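Local structure of UPF0336 protein Rv0637 (Mycobacterium tuberculosis, 5ZY8) at residues G9-V20 with L98-I109. The protein probably takes part, as the HadC subunit, in dehydrating (3R)-hydroxyacyl-[acyl-carrier-protein] substrates, and has the hotdog fold. Numbering follows the deposited sequence.
Sequences GMIWRYPDYFIV and LAGDKLWARMDI
Ile11 to Ile19 pair antiparallel with Lys102 to Ile109, joining an outermost strand of this chain's hotdog sheet to its neighbour. Main-chain hydrogen bonds run in two sets, Trp12 N to Met107 O (2.7 Å) in one and Phe18 N to Leu103 O (2.9 Å) in the other. Between them the outer strand is interrupted by a corner at Pro15 and Asp16, where Asp16 forms salt bridges with Arg22 and Arg26 of the second subunit.

Just past the corner, the backbone sets Tyr17 CB over the Trp104 face, 3.7 Å from the six-membered ring centroid. With CG between the backbone N and carbonyl carbon (chi1 58°), the Tyr17 ring turns an edge toward Trp104, planes at 66°, and a face to extended Lys102, whose CE is centred 3.4 Å above it, NZ following in a cation-pi contact. Further along, Ile11 CG2 rests 3.7 Å from Arg106 NE, beside the flat side-on salt bridge in which Arg106 NE and NH1 each take one oxygen of Asp108.

The strand pair is thus amphipathic: Trp12, Tyr14, Phe18, Ala105 and Met107 pack on helix 61-74, with Trp12 NE1 hydrogen-bonded to Asp70, while the other face offsets charge with charge and lays Lys102 over an aromatic ring, suiting a partly solvated side.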
loop_
_atom_site.group_PDB
_atom_site.type_symbol
_atom_site.label_atom_id
_atom_site.label_comp_id
_atom_site.label_asym_id
_atom_site.label_seq_id
_atom_site.Cartn_x
_atom_site.Cartn_y
_atom_site.Cartn_z
ATOM N N GLY C 9 21.081 6.711 23.930
ATOM C CA GLY C 9 20.866 8.139 23.831
ATOM C C GLY C 9 21.146 8.738 22.476
ATOM O O GLY C 9 21.309 9.956 22.371
ATOM N N MET C 10 21.255 7.919 21.439
ATOM C CA MET C 10 21.356 8.450 20.090
ATOM C C MET C 10 20.011 9.010 19.630
ATOM O O MET C 10 18.958 8.395 19.837
ATOM C CB MET C 10 21.838 7.354 19.145
ATOM C CG MET C 10 23.350 7.316 19.007
ATOM S SD MET C 10 23.975 5.864 18.147
ATOM C CE MET C 10 25.700 6.321 17.966
ATOM N N ILE C 11 20.048 10.192 19.015
ATOM C CA ILE C 11 18.873 10.817 18.416
ATOM C C ILE C 11 19.082 10.767 16.914
ATOM O O ILE C 11 20.094 11.266 16.407
ATOM C CB ILE C 11 18.661 12.266 18.889
ATOM C CG1 ILE C 11 18.354 12.333 20.386
ATOM C CG2 ILE C 11 17.563 12.946 18.074
ATOM C CD1 ILE C 11 18.412 13.739 20.953
ATOM N N TRP C 12 18.121 10.183 16.204
ATOM C CA TRP C 12 18.220 9.980 14.760
ATOM C C TRP C 12 17.091 10.764 14.104
ATOM O O TRP C 12 15.927 10.363 14.173
ATOM C CB TRP C 12 18.175 8.488 14.423
ATOM C CG TRP C 12 18.539 8.174 13.011
ATOM C CD1 TRP C 12 17.691 7.994 11.954
ATOM C CD2 TRP C 12 19.863 8.052 12.487
ATOM N NE1 TRP C 12 18.410 7.735 10.808
ATOM C CE2 TRP C 12 19.746 7.771 11.109
ATOM C CE3 TRP C 12 21.139 8.147 13.051
ATOM C CZ2 TRP C 12 20.856 7.584 10.289
ATOM C CZ3 TRP C 12 22.237 7.958 12.236
ATOM C CH2 TRP C 12 22.089 7.685 10.870
ATOM N N ARG C 13 17.434 11.900 13.501
ATOM C CA ARG C 13 16.461 12.694 12.766
ATOM C C ARG C 13 16.303 12.139 11.355
ATOM O O ARG C 13 17.292 11.949 10.637
ATOM C CB ARG C 13 16.882 14.166 12.736
ATOM C CG ARG C 13 16.542 14.928 14.019
ATOM C CD ARG C 13 17.346 16.210 14.165
ATOM N NE ARG C 13 18.200 16.196 15.353
ATOM C CZ ARG C 13 19.368 16.828 15.450
ATOM N NH1 ARG C 13 20.076 16.761 16.573
ATOM N NH2 ARG C 13 19.831 17.532 14.423
ATOM N N TYR C 14 15.061 11.860 10.967
ATOM C CA TYR C 14 14.793 11.324 9.638
ATOM C C TYR C 14 14.896 12.445 8.613
ATOM O O TYR C 14 14.191 13.455 8.741
ATOM C CB TYR C 14 13.419 10.679 9.587
ATOM C CG TYR C 14 13.175 9.818 8.361
ATOM C CD1 TYR C 14 13.906 8.654 8.145
ATOM C CD2 TYR C 14 12.177 10.141 7.442
ATOM C CE1 TYR C 14 13.677 7.856 7.030
ATOM C CE2 TYR C 14 11.935 9.350 6.331
ATOM C CZ TYR C 14 12.688 8.205 6.126
ATOM O OH TYR C 14 12.452 7.407 5.017
ATOM N N PRO C 15 15.749 12.313 7.593
ATOM C CA PRO C 15 16.039 13.448 6.699
ATOM C C PRO C 15 14.918 13.793 5.724
ATOM O O PRO C 15 15.089 14.707 4.909
ATOM C CB PRO C 15 17.292 12.973 5.949
ATOM C CG PRO C 15 17.175 11.480 5.943
ATOM C CD PRO C 15 16.507 11.099 7.231
ATOM N N ASP C 16 13.788 13.096 5.773
ATOM C CA ASP C 16 12.668 13.326 4.878
ATOM C C ASP C 16 11.404 13.548 5.689
ATOM O O ASP C 16 11.296 13.120 6.838
ATOM C CB ASP C 16 12.487 12.135 3.927
ATOM C CG ASP C 16 11.636 12.462 2.716
ATOM O OD1 ASP C 16 11.238 13.637 2.535
ATOM O OD2 ASP C 16 11.367 11.505 1.946
ATOM N N TYR C 17 10.445 14.236 5.084
ATOM C CA TYR C 17 9.118 14.324 5.665
ATOM C C TYR C 17 8.219 13.206 5.125
ATOM O O TYR C 17 8.550 12.506 4.164
ATOM C CB TYR C 17 8.509 15.698 5.411
ATOM C CG TYR C 17 8.381 16.097 3.962
ATOM C CD1 TYR C 17 7.285 15.694 3.202
ATOM C CD2 TYR C 17 9.343 16.889 3.357
ATOM C CE1 TYR C 17 7.153 16.071 1.889
ATOM C CE2 TYR C 17 9.220 17.272 2.041
ATOM C CZ TYR C 17 8.127 16.858 1.309
ATOM O OH TYR C 17 8.000 17.235 -0.009
ATOM N N PHE C 18 7.065 13.044 5.761
ATOM C CA PHE C 18 6.121 11.982 5.437
ATOM C C PHE C 18 4.741 12.608 5.302
ATOM O O PHE C 18 4.274 13.278 6.229
ATOM C CB PHE C 18 6.149 10.905 6.530
ATOM C CG PHE C 18 5.145 9.801 6.352
ATOM C CD1 PHE C 18 3.829 9.953 6.789
ATOM C CD2 PHE C 18 5.520 8.587 5.801
ATOM C CE1 PHE C 18 2.905 8.925 6.645
ATOM C CE2 PHE C 18 4.599 7.547 5.659
ATOM C CZ PHE C 18 3.294 7.720 6.077
ATOM N N ILE C 19 4.093 12.405 4.158
ATOM C CA ILE C 19 2.730 12.886 3.952
ATOM C C ILE C 19 1.771 11.751 4.271
ATOM O O ILE C 19 1.876 10.655 3.703
ATOM C CB ILE C 19 2.502 13.381 2.517
ATOM C CG1 ILE C 19 3.424 14.549 2.173
ATOM C CG2 ILE C 19 1.049 13.817 2.369
ATOM C CD1 ILE C 19 3.023 15.836 2.826
ATOM N N VAL C 20 0.827 12.008 5.169
ATOM C CA VAL C 20 -0.190 11.014 5.483
ATOM C C VAL C 20 -1.196 11.030 4.335
ATOM O O VAL C 20 -2.002 11.957 4.217
ATOM C CB VAL C 20 -0.858 11.306 6.830
ATOM C CG1 VAL C 20 -1.884 10.244 7.132
ATOM C CG2 VAL C 20 0.189 11.363 7.929
ATOM N N LEU C 98 -4.246 13.342 10.643
ATOM C CA LEU C 98 -5.219 13.315 9.566
ATOM C C LEU C 98 -4.557 13.155 8.205
ATOM O O LEU C 98 -3.352 13.390 8.023
ATOM C CB LEU C 98 -6.057 14.595 9.530
ATOM C CG LEU C 98 -6.567 15.208 10.822
ATOM C CD1 LEU C 98 -7.305 16.495 10.483
ATOM C CD2 LEU C 98 -7.465 14.226 11.564
ATOM N N ALA C 99 -5.390 12.768 7.239
ATOM C CA ALA C 99 -4.933 12.714 5.864
ATOM C C ALA C 99 -4.523 14.114 5.426
ATOM O O ALA C 99 -5.182 15.107 5.757
ATOM C CB ALA C 99 -6.031 12.162 4.960
ATOM N N GLY C 100 -3.408 14.189 4.703
ATOM C CA GLY C 100 -2.836 15.458 4.336
ATOM C C GLY C 100 -1.798 15.989 5.300
ATOM O O GLY C 100 -1.085 16.935 4.949
ATOM N N ASP C 101 -1.679 15.416 6.499
ATOM C CA ASP C 101 -0.700 15.923 7.455
ATOM C C ASP C 101 0.723 15.651 6.987
ATOM O O ASP C 101 1.035 14.566 6.488
ATOM C CB ASP C 101 -0.897 15.307 8.842
ATOM C CG ASP C 101 -2.113 15.854 9.557
ATOM O OD1 ASP C 101 -2.440 15.356 10.661
ATOM O OD2 ASP C 101 -2.728 16.800 9.020
ATOM N N LYS C 102 1.591 16.639 7.181
ATOM C CA LYS C 102 3.020 16.516 6.923
ATOM C C LYS C 102 3.731 16.281 8.253
ATOM O O LYS C 102 3.602 17.085 9.181
ATOM C CB LYS C 102 3.536 17.775 6.226
ATOM C CG LYS C 102 4.921 17.685 5.618
ATOM C CD LYS C 102 5.408 19.069 5.224
ATOM C CE LYS C 102 6.546 18.994 4.227
ATOM N NZ LYS C 102 6.945 20.324 3.704
ATOM N N LEU C 103 4.481 15.189 8.346
ATOM C CA LEU C 103 5.063 14.755 9.604
ATOM C C LEU C 103 6.574 14.642 9.485
ATOM O O LEU C 103 7.093 14.164 8.471
ATOM C CB LEU C 103 4.484 13.396 10.026
ATOM C CG LEU C 103 2.975 13.325 10.248
ATOM C CD1 LEU C 103 2.591 11.978 10.826
ATOM C CD2 LEU C 103 2.538 14.449 11.161
ATOM N N TRP C 104 7.276 15.060 10.537
ATOM C CA TRP C 104 8.720 14.897 10.644
ATOM C C TRP C 104 9.011 13.922 11.771
ATOM O O TRP C 104 8.497 14.074 12.883
ATOM C CB TRP C 104 9.433 16.229 10.901
ATOM C CG TRP C 104 9.266 17.223 9.800
ATOM C CD1 TRP C 104 8.275 18.163 9.681
ATOM C CD2 TRP C 104 10.111 17.383 8.654
ATOM N NE1 TRP C 104 8.453 18.899 8.526
ATOM C CE2 TRP C 104 9.572 18.440 7.880
ATOM C CE3 TRP C 104 11.268 16.739 8.207
ATOM C CZ2 TRP C 104 10.155 18.859 6.682
ATOM C CZ3 TRP C 104 11.850 17.165 7.024
ATOM C CH2 TRP C 104 11.292 18.213 6.276
ATOM N N ALA C 105 9.854 12.945 11.484
ATOM C CA ALA C 105 10.115 11.847 12.392
ATOM C C ALA C 105 11.491 11.998 13.021
ATOM O O ALA C 105 12.433 12.515 12.410
ATOM C CB ALA C 105 10.005 10.505 11.668
ATOM N N ARG C 106 11.575 11.554 14.267
ATOM C CA ARG C 106 12.794 11.627 15.056
ATOM C C ARG C 106 12.772 10.442 16.003
ATOM O O ARG C 106 11.858 10.325 16.823
ATOM C CB ARG C 106 12.883 12.954 15.817
ATOM C CG ARG C 106 14.180 13.160 16.577
ATOM C CD ARG C 106 14.050 14.303 17.566
ATOM N NE ARG C 106 14.108 13.862 18.958
ATOM C CZ ARG C 106 13.744 14.617 19.993
ATOM N NH1 ARG C 106 13.831 14.144 21.234
ATOM N NH2 ARG C 106 13.292 15.849 19.785
ATOM N N MET C 107 13.738 9.549 15.864
ATOM C CA MET C 107 13.821 8.373 16.714
ATOM C C MET C 107 14.903 8.583 17.766
ATOM O O MET C 107 16.050 8.884 17.425
ATOM C CB MET C 107 14.133 7.141 15.875
ATOM C CG MET C 107 13.806 5.830 16.533
ATOM S SD MET C 107 14.711 4.565 15.649
ATOM C CE MET C 107 16.375 4.979 16.169
ATOM N N ASP C 108 14.549 8.395 19.036
ATOM C CA ASP C 108 15.537 8.342 20.103
ATOM C C ASP C 108 15.688 6.913 20.605
ATOM O O ASP C 108 14.728 6.138 20.640
ATOM C CB ASP C 108 15.145 9.236 21.296
ATOM C CG ASP C 108 14.848 10.679 20.899
ATOM O OD1 ASP C 108 15.082 11.033 19.726
ATOM O OD2 ASP C 108 14.402 11.468 21.774
ATOM N N ILE C 109 16.892 6.588 21.061
ATOM C CA ILE C 109 17.107 5.332 21.765
ATOM C C ILE C 109 16.717 5.540 23.225
ATOM O O ILE C 109 17.409 6.231 23.983
ATOM C CB ILE C 109 18.549 4.844 21.638
ATOM C CG1 ILE C 109 18.879 4.631 20.163
ATOM C CG2 ILE C 109 18.745 3.589 22.490
ATOM C CD1 ILE C 109 18.504 3.276 19.630
#